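Local coordinates for KaiC-like domain-containing protein (Pyrococcus horikoshii, PDB 2EKD) that is of unknown function but, as a KaiC-like member of the DUF257 family, probably has a core related to the P-loop NTPases, at residues E54-T57 against R58-A62; G63-V66 against A67-E70; E132-N135 against V136-V140; T25-A28 against E29-L32. All coordinates share one frame; numbering follows the deposited sequence.

Contact 1 of 4, residues E54-T57 against R58-A62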
ATOM      1  N   GLU F  54      24.024 -20.962  -9.447  1.00 18.78           N
ATOM      2  CA  GLU F  54      23.962 -19.564  -9.894  1.00 17.92           C
ATOM      3  C   GLU F  54      25.168 -18.760  -9.399  1.00 17.29           C
ATOM      4  O   GLU F  54      25.743 -17.974 -10.155  1.00 16.25           O
ATOM      5  CB  GLU F  54      22.659 -18.902  -9.421  1.00 20.61           C
ATOM      6  CG  GLU F  54      21.403 -19.706  -9.753  1.00 24.44           C
ATOM      7  CD  GLU F  54      20.107 -19.023  -9.325  1.00 26.73           C
ATOM      8  OE1 GLU F  54      20.091 -18.339  -8.282  1.00 26.35           O
ATOM      9  OE2 GLU F  54      19.090 -19.186 -10.033  1.00 29.47           O
ATOM     10  N   PHE F  55      25.551 -18.951  -8.135  1.00 16.52           N
ATOM     11  CA  PHE F  55      26.716 -18.247  -7.582  1.00 17.61           C
ATOM     12  C   PHE F  55      27.971 -18.703  -8.316  1.00 18.39           C
ATOM     13  O   PHE F  55      28.832 -17.899  -8.682  1.00 19.16           O
ATOM     14  CB  PHE F  55      26.880 -18.544  -6.085  1.00 17.68           C
ATOM     15  CG  PHE F  55      26.083 -17.638  -5.185  1.00 16.81           C
ATOM     16  CD1 PHE F  55      24.715 -17.486  -5.356  1.00 17.01           C
ATOM     17  CD2 PHE F  55      26.704 -16.954  -4.144  1.00 15.70           C
ATOM     18  CE1 PHE F  55      23.973 -16.667  -4.502  1.00 16.47           C
ATOM     19  CE2 PHE F  55      25.972 -16.135  -3.287  1.00 17.17           C
ATOM     20  CZ  PHE F  55      24.601 -15.993  -3.470  1.00 15.92           C
ATOM     21  N   TYR F  56      28.059 -20.011  -8.526  1.00 19.19           N
ATOM     22  CA  TYR F  56      29.185 -20.629  -9.219  1.00 19.68           C
ATOM     23  C   TYR F  56      29.353 -20.076 -10.635  1.00 18.83           C
ATOM     24  O   TYR F  56      30.447 -19.685 -11.032  1.00 19.08           O
ATOM     25  CB  TYR F  56      28.958 -22.139  -9.279  1.00 21.58           C
ATOM     26  CG  TYR F  56      29.931 -22.902 -10.138  1.00 23.47           C
ATOM     27  CD1 TYR F  56      31.167 -23.302  -9.640  1.00 22.52           C
ATOM     28  CD2 TYR F  56      29.598 -23.256 -11.445  1.00 23.71           C
ATOM     29  CE1 TYR F  56      32.044 -24.044 -10.414  1.00 25.27           C
ATOM     30  CE2 TYR F  56      30.467 -23.995 -12.233  1.00 26.95           C
ATOM     31  CZ  TYR F  56      31.690 -24.390 -11.710  1.00 27.53           C
ATOM     32  OH  TYR F  56      32.548 -25.139 -12.482  1.00 30.30           O
ATOM     33  N   THR F  57      28.261 -20.055 -11.390  1.00 20.52           N
ATOM     34  CA  THR F  57      28.268 -19.559 -12.768  1.00 19.68           C
ATOM     35  C   THR F  57      28.719 -18.103 -12.884  1.00 18.19           C
ATOM     36  O   THR F  57      29.482 -17.753 -13.778  1.00 16.77           O
ATOM     37  CB  THR F  57      26.857 -19.688 -13.403  1.00 21.75           C
ATOM     38  OG1 THR F  57      26.505 -21.073 -13.510  1.00 25.78           O
ATOM     39  CG2 THR F  57      26.830 -19.063 -14.790  1.00 24.23           C
ATOM     40  N   ARG F  58      28.235 -17.251 -11.986  1.00 18.91           N
ATOM     41  CA  ARG F  58      28.590 -15.836 -12.014  1.00 17.54           C
ATOM     42  C   ARG F  58      30.070 -15.641 -11.736  1.00 17.37           C
ATOM     43  O   ARG F  58      30.718 -14.798 -12.353  1.00 16.20           O
ATOM     44  CB  ARG F  58      27.757 -15.059 -10.990  1.00 18.12           C
ATOM     45  CG  ARG F  58      26.759 -14.087 -11.613  1.00 19.28           C
ATOM     46  CD  ARG F  58      25.409 -14.119 -10.914  1.00 17.37           C
ATOM     47  NE  ARG F  58      25.505 -13.946  -9.464  1.00 14.96           N
ATOM     48  CZ  ARG F  58      24.712 -14.579  -8.601  1.00 16.04           C
ATOM     49  NH1 ARG F  58      23.781 -15.413  -9.052  1.00 13.96           N
ATOM     50  NH2 ARG F  58      24.841 -14.386  -7.297  1.00 18.07           N
ATOM     51  N   LEU F  59      30.598 -16.427 -10.802  1.00 17.75           N
ATOM     52  CA  LEU F  59      32.009 -16.352 -10.445  1.00 19.98           C
ATOM     53  C   LEU F  59      32.850 -16.857 -11.616  1.00 21.02           C
ATOM     54  O   LEU F  59      33.893 -16.287 -11.938  1.00 20.60           O
ATOM     55  CB  LEU F  59      32.279 -17.197  -9.198  1.00 17.23           C
ATOM     56  CG  LEU F  59      31.722 -16.597  -7.901  1.00 19.71           C
ATOM     57  CD1 LEU F  59      31.783 -17.609  -6.769  1.00 18.94           C
ATOM     58  CD2 LEU F  59      32.524 -15.350  -7.546  1.00 16.27           C
ATOM     59  N   LYS F  60      32.370 -17.922 -12.253  1.00 22.45           N
ATOM     60  CA  LYS F  60      33.055 -18.530 -13.388  1.00 23.90           C
ATOM     61  C   LYS F  60      33.175 -17.552 -14.549  1.00 24.77           C
ATOM     62  O   LYS F  60      34.256 -17.384 -15.106  1.00 26.22           O
ATOM     63  CB  LYS F  60      32.307 -19.787 -13.833  1.00 23.96           C
ATOM     64  CG  LYS F  60      33.082 -20.703 -14.775  1.00 25.34           C
ATOM     65  CD  LYS F  60      32.345 -22.030 -14.913  1.00 29.94           C
ATOM     66  CE  LYS F  60      33.125 -23.069 -15.702  1.00 30.91           C
ATOM     67  NZ  LYS F  60      33.010 -22.856 -17.162  1.00 32.96           N
ATOM     68  N   VAL F  61      32.073 -16.903 -14.919  1.00 25.93           N
ATOM     69  CA  VAL F  61      32.119 -15.939 -16.017  1.00 24.95           C
ATOM     70  C   VAL F  61      32.972 -14.734 -15.618  1.00 24.00           C
ATOM     71  O   VAL F  61      33.547 -14.057 -16.477  1.00 23.53           O
ATOM     72  CB  VAL F  61      30.707 -15.428 -16.415  1.00 26.30           C
ATOM     73  CG1 VAL F  61      29.766 -16.598 -16.585  1.00 27.97           C
ATOM     74  CG2 VAL F  61      30.179 -14.456 -15.373  1.00 26.38           C
ATOM     75  N   ALA F  62      33.050 -14.472 -14.315  1.00 22.25           N
ATOM     76  CA  ALA F  62      33.835 -13.349 -13.803  1.00 24.37           C
ATOM     77  C   ALA F  62      35.336 -13.615 -13.898  1.00 25.43           C
ATOM     78  O   ALA F  62      36.141 -12.707 -13.704  1.00 27.29           O
ATOM     79  CB  ALA F  62      33.446 -13.044 -12.345  1.00 21.41           C
TER
HETATM   80  O   HOH W   1      21.801 -16.497  -7.112  1.00 25.21           O

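Contact 2 of 4, residues G63-V66 against A67-E70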
ATOM      1  N   GLY F  63      35.703 -14.864 -14.185  1.00 26.71           N
ATOM      2  CA  GLY F  63      37.107 -15.220 -14.313  1.00 26.96           C
ATOM      3  C   GLY F  63      37.749 -15.860 -13.092  1.00 29.13           C
ATOM      4  O   GLY F  63      38.956 -16.106 -13.071  1.00 27.83           O
ATOM      5  N   PHE F  64      36.960 -16.130 -12.060  1.00 29.94           N
ATOM      6  CA  PHE F  64      37.519 -16.745 -10.865  1.00 30.61           C
ATOM      7  C   PHE F  64      37.841 -18.219 -11.096  1.00 31.27           C
ATOM      8  O   PHE F  64      37.272 -18.867 -11.974  1.00 32.07           O
ATOM      9  CB  PHE F  64      36.543 -16.637  -9.688  1.00 28.19           C
ATOM     10  CG  PHE F  64      36.398 -15.245  -9.136  1.00 28.52           C
ATOM     11  CD1 PHE F  64      35.746 -14.254  -9.864  1.00 27.21           C
ATOM     12  CD2 PHE F  64      36.915 -14.926  -7.882  1.00 28.57           C
ATOM     13  CE1 PHE F  64      35.609 -12.964  -9.354  1.00 26.88           C
ATOM     14  CE2 PHE F  64      36.784 -13.635  -7.359  1.00 28.84           C
ATOM     15  CZ  PHE F  64      36.130 -12.652  -8.099  1.00 26.30           C
ATOM     16  N   ASP F  65      38.776 -18.739 -10.315  1.00 31.69           N
ATOM     17  CA  ASP F  65      39.116 -20.148 -10.388  1.00 32.15           C
ATOM     18  C   ASP F  65      38.063 -20.787  -9.487  1.00 31.08           C
ATOM     19  O   ASP F  65      38.084 -20.599  -8.274  1.00 29.79           O
ATOM     20  CB  ASP F  65      40.518 -20.392  -9.829  1.00 34.91           C
ATOM     21  CG  ASP F  65      40.788 -21.855  -9.557  1.00 38.25           C
ATOM     22  OD1 ASP F  65      40.579 -22.684 -10.468  1.00 38.35           O
ATOM     23  OD2 ASP F  65      41.214 -22.175  -8.426  1.00 42.68           O
ATOM     24  N   VAL F  66      37.137 -21.525 -10.086  1.00 30.24           N
ATOM     25  CA  VAL F  66      36.058 -22.146  -9.332  1.00 29.60           C
ATOM     26  C   VAL F  66      36.274 -23.595  -8.907  1.00 29.90           C
ATOM     27  O   VAL F  66      35.320 -24.292  -8.571  1.00 29.10           O
ATOM     28  CB  VAL F  66      34.727 -22.049 -10.112  1.00 29.79           C
ATOM     29  CG1 VAL F  66      34.305 -20.596 -10.224  1.00 30.31           C
ATOM     30  CG2 VAL F  66      34.892 -22.651 -11.506  1.00 30.77           C
ATOM     31  N   ALA F  67      37.520 -24.056  -8.919  1.00 30.93           N
ATOM     32  CA  ALA F  67      37.801 -25.421  -8.486  1.00 30.29           C
ATOM     33  C   ALA F  67      37.490 -25.549  -6.983  1.00 29.72           C
ATOM     34  O   ALA F  67      36.932 -26.556  -6.537  1.00 30.32           O
ATOM     35  CB  ALA F  67      39.251 -25.777  -8.765  1.00 30.14           C
ATOM     36  N   PRO F  68      37.849 -24.529  -6.181  1.00 28.30           N
ATOM     37  CA  PRO F  68      37.572 -24.589  -4.742  1.00 28.36           C
ATOM     38  C   PRO F  68      36.076 -24.788  -4.460  1.00 29.38           C
ATOM     39  O   PRO F  68      35.697 -25.381  -3.451  1.00 30.24           O
ATOM     40  CB  PRO F  68      38.062 -23.234  -4.234  1.00 28.93           C
ATOM     41  CG  PRO F  68      39.164 -22.894  -5.177  1.00 30.01           C
ATOM     42  CD  PRO F  68      38.600 -23.307  -6.519  1.00 28.79           C
ATOM     43  N   LEU F  69      35.228 -24.282  -5.351  1.00 28.61           N
ATOM     44  CA  LEU F  69      33.788 -24.421  -5.173  1.00 29.05           C
ATOM     45  C   LEU F  69      33.310 -25.798  -5.618  1.00 29.93           C
ATOM     46  O   LEU F  69      32.286 -26.292  -5.142  1.00 28.72           O
ATOM     47  CB  LEU F  69      33.045 -23.344  -5.965  1.00 30.48           C
ATOM     48  CG  LEU F  69      33.306 -21.878  -5.605  1.00 31.32           C
ATOM     49  CD1 LEU F  69      32.379 -21.004  -6.438  1.00 34.16           C
ATOM     50  CD2 LEU F  69      33.063 -21.638  -4.125  1.00 30.23           C
ATOM     51  N   GLU F  70      34.057 -26.416  -6.530  1.00 30.29           N
ATOM     52  CA  GLU F  70      33.700 -27.736  -7.043  1.00 32.11           C
ATOM     53  C   GLU F  70      34.099 -28.857  -6.091  1.00 31.56           C
ATOM     54  O   GLU F  70      33.514 -29.939  -6.118  1.00 30.66           O
ATOM     55  CB  GLU F  70      34.377 -27.980  -8.393  1.00 33.48           C
ATOM     56  CG  GLU F  70      33.876 -27.120  -9.529  1.00 36.20           C
ATOM     57  CD  GLU F  70      34.715 -27.291 -10.778  1.00 39.67           C
ATOM     58  OE1 GLU F  70      35.048 -28.449 -11.116  1.00 44.17           O
ATOM     59  OE2 GLU F  70      35.037 -26.276 -11.429  1.00 41.13           O
TER

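Contact 3 of 4, residues E132-N135 against V136-V140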
ATOM      1  N   GLU F 132       3.770 -21.127   5.815  1.00 20.87           N
ATOM      2  CA  GLU F 132       4.935 -21.874   5.353  1.00 20.54           C
ATOM      3  C   GLU F 132       6.215 -21.085   5.638  1.00 18.59           C
ATOM      4  O   GLU F 132       7.262 -21.669   5.918  1.00 18.38           O
ATOM      5  CB  GLU F 132       4.799 -22.189   3.856  1.00 23.05           C
ATOM      6  CG  GLU F 132       3.579 -23.054   3.554  1.00 26.44           C
ATOM      7  CD  GLU F 132       3.201 -23.116   2.074  1.00 30.72           C
ATOM      8  OE1 GLU F 132       3.178 -22.061   1.393  1.00 28.80           O
ATOM      9  OE2 GLU F 132       2.897 -24.234   1.594  1.00 34.50           O
ATOM     10  N   ASN F 133       6.124 -19.761   5.575  1.00 17.14           N
ATOM     11  CA  ASN F 133       7.274 -18.898   5.851  1.00 18.83           C
ATOM     12  C   ASN F 133       7.707 -19.097   7.300  1.00 19.52           C
ATOM     13  O   ASN F 133       8.895 -19.241   7.598  1.00 21.35           O
ATOM     14  CB  ASN F 133       6.909 -17.423   5.628  1.00 19.32           C
ATOM     15  CG  ASN F 133       6.783 -17.057   4.149  1.00 23.03           C
ATOM     16  OD1 ASN F 133       6.328 -15.966   3.817  1.00 25.78           O
ATOM     17  ND2 ASN F 133       7.194 -17.962   3.263  1.00 20.92           N
ATOM     18  N   ILE F 134       6.737 -19.101   8.206  1.00 20.04           N
ATOM     19  CA  ILE F 134       7.030 -19.295   9.617  1.00 20.67           C
ATOM     20  C   ILE F 134       7.762 -20.633   9.822  1.00 21.55           C
ATOM     21  O   ILE F 134       8.664 -20.734  10.656  1.00 22.12           O
ATOM     22  CB  ILE F 134       5.721 -19.242  10.451  1.00 19.89           C
ATOM     23  CG1 ILE F 134       5.231 -17.797  10.524  1.00 20.45           C
ATOM     24  CG2 ILE F 134       5.947 -19.790  11.847  1.00 20.55           C
ATOM     25  CD1 ILE F 134       3.772 -17.655  10.889  1.00 23.30           C
ATOM     26  N   ASN F 135       7.384 -21.657   9.064  1.00 21.18           N
ATOM     27  CA  ASN F 135       8.056 -22.948   9.197  1.00 22.17           C
ATOM     28  C   ASN F 135       9.497 -22.845   8.709  1.00 21.01           C
ATOM     29  O   ASN F 135      10.389 -23.501   9.244  1.00 19.96           O
ATOM     30  CB  ASN F 135       7.309 -24.045   8.431  1.00 22.40           C
ATOM     31  CG  ASN F 135       6.004 -24.431   9.105  1.00 28.84           C
ATOM     32  OD1 ASN F 135       5.932 -24.503  10.334  1.00 30.83           O
ATOM     33  ND2 ASN F 135       4.968 -24.689   8.306  1.00 28.03           N
ATOM     34  N   VAL F 136       9.727 -22.012   7.700  1.00 20.98           N
ATOM     35  CA  VAL F 136      11.078 -21.820   7.186  1.00 20.61           C
ATOM     36  C   VAL F 136      11.921 -21.174   8.285  1.00 20.25           C
ATOM     37  O   VAL F 136      13.061 -21.581   8.530  1.00 18.64           O
ATOM     38  CB  VAL F 136      11.096 -20.905   5.938  1.00 20.21           C
ATOM     39  CG1 VAL F 136      12.539 -20.548   5.580  1.00 20.43           C
ATOM     40  CG2 VAL F 136      10.422 -21.617   4.762  1.00 18.83           C
ATOM     41  N   VAL F 137      11.354 -20.173   8.950  1.00 18.51           N
ATOM     42  CA  VAL F 137      12.070 -19.506  10.021  1.00 20.41           C
ATOM     43  C   VAL F 137      12.379 -20.491  11.159  1.00 21.56           C
ATOM     44  O   VAL F 137      13.476 -20.468  11.715  1.00 19.93           O
ATOM     45  CB  VAL F 137      11.272 -18.302  10.568  1.00 20.94           C
ATOM     46  CG1 VAL F 137      11.990 -17.696  11.789  1.00 19.51           C
ATOM     47  CG2 VAL F 137      11.127 -17.246   9.478  1.00 20.51           C
ATOM     48  N   LYS F 138      11.425 -21.359  11.496  1.00 24.19           N
ATOM     49  CA  LYS F 138      11.639 -22.340  12.565  1.00 28.52           C
ATOM     50  C   LYS F 138      12.807 -23.233  12.175  1.00 28.76           C
ATOM     51  O   LYS F 138      13.606 -23.636  13.011  1.00 29.43           O
ATOM     52  CB  LYS F 138      10.394 -23.219  12.784  1.00 29.64           C
ATOM     53  CG  LYS F 138       9.136 -22.465  13.173  1.00 34.70           C
ATOM     54  CD  LYS F 138       8.112 -23.383  13.841  1.00 38.74           C
ATOM     55  CE  LYS F 138       7.722 -24.557  12.957  1.00 39.94           C
ATOM     56  NZ  LYS F 138       6.905 -25.556  13.707  1.00 40.03           N
HETATM   57  N   MSE F 139      12.887 -23.537  10.888  1.00 31.12           N
HETATM   58  CA  MSE F 139      13.953 -24.367  10.358  1.00 32.78           C
HETATM   59  C   MSE F 139      15.296 -23.703  10.655  1.00 29.19           C
HETATM   60  O   MSE F 139      16.281 -24.377  10.947  1.00 28.86           O
HETATM   61  CB  MSE F 139      13.745 -24.561   8.847  1.00 39.60           C
HETATM   62  CG  MSE F 139      14.932 -25.129   8.087  1.00 49.64           C
HETATM   63 SE   MSE F 139      14.492 -25.739   6.423  1.00 68.35          SE
HETATM   64  CE  MSE F 139      13.376 -24.477   5.838  1.00 54.78           C
ATOM     65  N   VAL F 140      15.335 -22.378  10.597  1.00 25.26           N
ATOM     66  CA  VAL F 140      16.575 -21.668  10.882  1.00 22.67           C
ATOM     67  C   VAL F 140      16.851 -21.612  12.387  1.00 22.83           C
ATOM     68  O   VAL F 140      17.973 -21.836  12.820  1.00 22.53           O
ATOM     69  CB  VAL F 140      16.552 -20.222  10.327  1.00 21.48           C
ATOM     70  CG1 VAL F 140      17.829 -19.489  10.739  1.00 18.40           C
ATOM     71  CG2 VAL F 140      16.422 -20.246   8.800  1.00 17.41           C
TER

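Contact 4 of 4, residues T25-A28 against E29-L32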
ATOM      1  N   THR F  25      22.530  -6.138  -6.663  1.00 18.88           N
ATOM      2  CA  THR F  25      23.726  -5.405  -7.083  1.00 21.07           C
ATOM      3  C   THR F  25      24.915  -5.595  -6.131  1.00 22.64           C
ATOM      4  O   THR F  25      25.965  -4.991  -6.329  1.00 24.05           O
ATOM      5  CB  THR F  25      23.458  -3.887  -7.204  1.00 21.30           C
ATOM      6  OG1 THR F  25      23.049  -3.370  -5.934  1.00 22.35           O
ATOM      7  CG2 THR F  25      22.377  -3.609  -8.242  1.00 21.68           C
ATOM      8  N   SER F  26      24.754  -6.439  -5.112  1.00 22.98           N
ATOM      9  CA  SER F  26      25.815  -6.675  -4.133  1.00 21.70           C
ATOM     10  C   SER F  26      26.948  -7.564  -4.646  1.00 22.37           C
ATOM     11  O   SER F  26      28.091  -7.437  -4.200  1.00 21.44           O
ATOM     12  CB  SER F  26      25.245  -7.330  -2.863  1.00 22.04           C
ATOM     13  OG  SER F  26      24.369  -6.470  -2.152  1.00 23.66           O
ATOM     14  N   ARG F  27      26.635  -8.460  -5.579  1.00 22.17           N
ATOM     15  CA  ARG F  27      27.623  -9.406  -6.082  1.00 22.29           C
ATOM     16  C   ARG F  27      28.073 -10.242  -4.879  1.00 21.74           C
ATOM     17  O   ARG F  27      29.266 -10.441  -4.651  1.00 21.96           O
ATOM     18  CB  ARG F  27      28.830  -8.688  -6.696  1.00 22.13           C
ATOM     19  CG  ARG F  27      28.560  -8.037  -8.034  1.00 25.22           C
ATOM     20  CD  ARG F  27      29.861  -7.742  -8.759  1.00 28.81           C
ATOM     21  NE  ARG F  27      30.703  -6.808  -8.018  1.00 33.05           N
ATOM     22  CZ  ARG F  27      31.937  -6.467  -8.380  1.00 35.91           C
ATOM     23  NH1 ARG F  27      32.476  -6.988  -9.480  1.00 33.74           N
ATOM     24  NH2 ARG F  27      32.634  -5.608  -7.643  1.00 33.60           N
ATOM     25  N   ALA F  28      27.096 -10.718  -4.113  1.00 19.87           N
ATOM     26  CA  ALA F  28      27.338 -11.525  -2.922  1.00 19.17           C
ATOM     27  C   ALA F  28      28.193 -12.763  -3.189  1.00 17.88           C
ATOM     28  O   ALA F  28      28.800 -13.308  -2.275  1.00 18.22           O
ATOM     29  CB  ALA F  28      26.001 -11.936  -2.294  1.00 18.02           C
ATOM     30  N   GLU F  29      28.239 -13.213  -4.436  1.00 17.42           N
ATOM     31  CA  GLU F  29      29.039 -14.382  -4.770  1.00 18.74           C
ATOM     32  C   GLU F  29      30.518 -14.160  -4.399  1.00 19.98           C
ATOM     33  O   GLU F  29      31.223 -15.115  -4.043  1.00 19.67           O
ATOM     34  CB  GLU F  29      28.921 -14.701  -6.266  1.00 19.14           C
ATOM     35  CG  GLU F  29      29.357 -13.565  -7.176  1.00 20.56           C
ATOM     36  CD  GLU F  29      28.187 -12.754  -7.717  1.00 24.87           C
ATOM     37  OE1 GLU F  29      27.128 -12.690  -7.053  1.00 24.91           O
ATOM     38  OE2 GLU F  29      28.332 -12.165  -8.808  1.00 26.78           O
ATOM     39  N   LEU F  30      30.979 -12.909  -4.476  1.00 18.06           N
ATOM     40  CA  LEU F  30      32.369 -12.584  -4.142  1.00 20.32           C
ATOM     41  C   LEU F  30      32.677 -12.914  -2.681  1.00 19.78           C
ATOM     42  O   LEU F  30      33.764 -13.401  -2.365  1.00 20.06           O
ATOM     43  CB  LEU F  30      32.674 -11.100  -4.392  1.00 18.44           C
ATOM     44  CG  LEU F  30      32.554 -10.526  -5.804  1.00 22.78           C
ATOM     45  CD1 LEU F  30      33.107  -9.100  -5.820  1.00 21.83           C
ATOM     46  CD2 LEU F  30      33.327 -11.392  -6.786  1.00 22.56           C
ATOM     47  N   LEU F  31      31.720 -12.645  -1.798  1.00 19.14           N
ATOM     48  CA  LEU F  31      31.899 -12.921  -0.375  1.00 20.85           C
ATOM     49  C   LEU F  31      31.871 -14.424  -0.147  1.00 20.28           C
ATOM     50  O   LEU F  31      32.562 -14.946   0.732  1.00 18.39           O
ATOM     51  CB  LEU F  31      30.796 -12.262   0.457  1.00 20.03           C
ATOM     52  CG  LEU F  31      30.942 -12.502   1.965  1.00 23.64           C
ATOM     53  CD1 LEU F  31      32.271 -11.907   2.454  1.00 21.10           C
ATOM     54  CD2 LEU F  31      29.764 -11.875   2.712  1.00 21.97           C
ATOM     55  N   LEU F  32      31.056 -15.114  -0.938  1.00 20.28           N
ATOM     56  CA  LEU F  32      30.958 -16.559  -0.832  1.00 20.51           C
ATOM     57  C   LEU F  32      32.290 -17.169  -1.248  1.00 20.22           C
ATOM     58  O   LEU F  32      32.809 -18.058  -0.580  1.00 23.15           O
ATOM     59  CB  LEU F  32      29.870 -17.112  -1.752  1.00 20.77           C
ATOM     60  CG  LEU F  32      29.936 -18.647  -1.775  1.00 22.98           C
ATOM     61  CD1 LEU F  32      29.457 -19.182  -0.419  1.00 20.53           C
ATOM     62  CD2 LEU F  32      29.097 -19.201  -2.915  1.00 22.78           C
TER
HETATM   63  O   HOH W   2      30.277  -9.622  -2.026  1.00 36.06           O

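Contact 1 of 4, residues E54-T57 against R58-A62
The carbonyls of E54, F55, Y56 and T57 accept the amides of R58, L59, K60 and V61 in successive i-to-i+4 bonds of an alpha helix, from 2.9 Å for K60 N to Y56 O up to 3.2 Å for R58 N to E54 O. R58 carries most of the side-chain contact. Bends at chi2 and chi3 (138° and 52°) turn its chain back toward E54 and lay the guanidinium beside the F55 ring. NH2 sits over one face of that ring, nearer its rim than its middle and 3.7 Å from F55 CD1, with the two planes 59° apart. The sum is an off-centre cation-pi contact, R58 CZ lying 4.9 Å from the ring centroid. On the E54 side a water closes the gap: it donates to E54 OE1 (2.8 Å) and accepts from R58 NH1 (3.0 Å), in the plane of the guanidinium at its edge. On another side of the helix, K60 runs alongside Y56, its CD 3.8 Å from Y56 CE2. E54 also pairs with K123, and R58 with E29. The arginine's positive charge is therefore shared among a carboxylate, a ring face and a bridging water, which probably fixes its rotation in this buried place.

Contact 2 of 4, residues G63-V66 against A67-E70
D65 and V66 meet the first turn of helix 67-70 as the chain swings into it, with V66 in the N-cap position. A67 comes first, its CB 3.8 Å from D65 OD1. P68 follows and crosses the D65 side chain at about a right angle, CD being 3.4 Å from D65 OD2 and 3.3 Å from D65 O. The aspartate reaches it because CG stands opposite the backbone N (chi1 166°). At L69 the contact turns inward: its amide gives a weak bond to V66 O (3.2 Å, 130° at the hydrogen), while CD1 packs loosely on V66 CG1. E70 completes the turn with a second weak bond, N to V66 O at 3.2 Å, so one carbonyl takes two bent N-H groups. Its extended side chain passes the valine, OE2 lying 3.6 Å from V66 CG2 and bonding to the hydroxyl of Y56. Upstream, G63 has a positive phi of 98°. The Schellman motif at this glycine closes helix 51-61, and three residues later a turn with V66 at the N-cap position opens helix 67-70, which leads toward strand 73-77 of the mixed sheet.

Contact 3 of 4, residues E132-N135 against V136-V140
The amide of N135 comes up to K138 with its oxygen foremost: OD1 lies 3.2 Å from K138 CE and 3.7 Å from NZ, so it is the last methylene rather than the ammonium that makes the closer approach. The two side chains run side by side and point the same way, three residues apart on one rim of alpha helix 130-141, a helix of this alpha/beta fold packed on helices 121-127 and 165-174. A bend in the lysine at chi3 (-58°) brings CE to the oxygen end of the amide. The other flat groups point away from the second segment. N133 directs ND2 to the carbonyl of I125, with a weaker bond to G128, and E132 OE2 makes a long, weak ion pair with K94. The backbone is regular. V137 N meets N133 O at 3.0 Å, nearly along the C=O axis, and K138 N and M139 N reach I134 O and N135 O in the same i-to-i+4 pattern. V136 N bonds to E132 O at 3.1 Å and, weakly, to N133 O. The inner side is apolar: V136 rests on L121 and I125 of helix 121-127, V137 on I167 and V174 of helix 165-174, and selenomethionine M139 on L124. I134 packs on L127 of a neighbouring subunit, so this short stretch joins two helices of its own chain and one of another copy. Where K138 leaves the backbone, its CG passes 3.1 Å from I134 O, and one residue earlier V137 CG2 comes to 3.5 Å from N133 O.

Contact 4 of 4, residues T25-A28 against E29-L32
R27 and L30 lean across each other at an angle, the leucine methyl CD1 resting over the centre of the guanidinium face, 3.9 Å from R27 CZ. The arginine's bend at chi3 (-62°) turns that flat group to the methyl, while NH1 forms a salt bridge with D194 of a neighbouring subunit, so L30 backs a charge used between chains. E29 approaches R27 from its backbone side. Its CG is wedged between the backbone N and the carbonyl carbon (chi1 59°) and the chain bends again at chi2, bringing the carboxylate against the backbone of R27, with OE1 3.4 Å from R27 C. The same oxygen pairs with R58. R27 has the left-handed helical conformation (positive phi), and R27 O accepts L30 N (3.0 Å) from above the carbonyl plane. A28 O then takes L32 N at 3.2 Å, in its carbonyl plane, and L31 N more weakly. By its position after strand 17-22 and before helix 29-37, the loop probably corresponds to the phosphate-binding loop of P-loop NTPases, though T25-L32 has no lysine and phosphate binding is not established. Around it, A28 touches strand 17-22, L31 reaches that strand and 177-182, and L32 packs against strand 114-119 and helix 51-61.

In the fold
From the N terminus, contact 4 comes first, turning the chain from strand 17-22 into helix 29-37. Contact 1 follows within helix 51-61, after strand 44-48, and contact 2 continues directly from it into helix 67-70. Contact 3 lies later, in helix 130-141, on the opposite side of the chain's centre, about 25 Å from contact 4 centre to centre. The four run in series; none nests or crosses. Contacts 4, 1 and 2 touch one another: the R58-E29 salt bridge joins contacts 1 and 4, the Y56-E70 bond joins 1 and 2, and F64 on L30 joins 2 and 4. Contacts 1 and 4 both touch the same neighbouring subunit, contact 3 a different one.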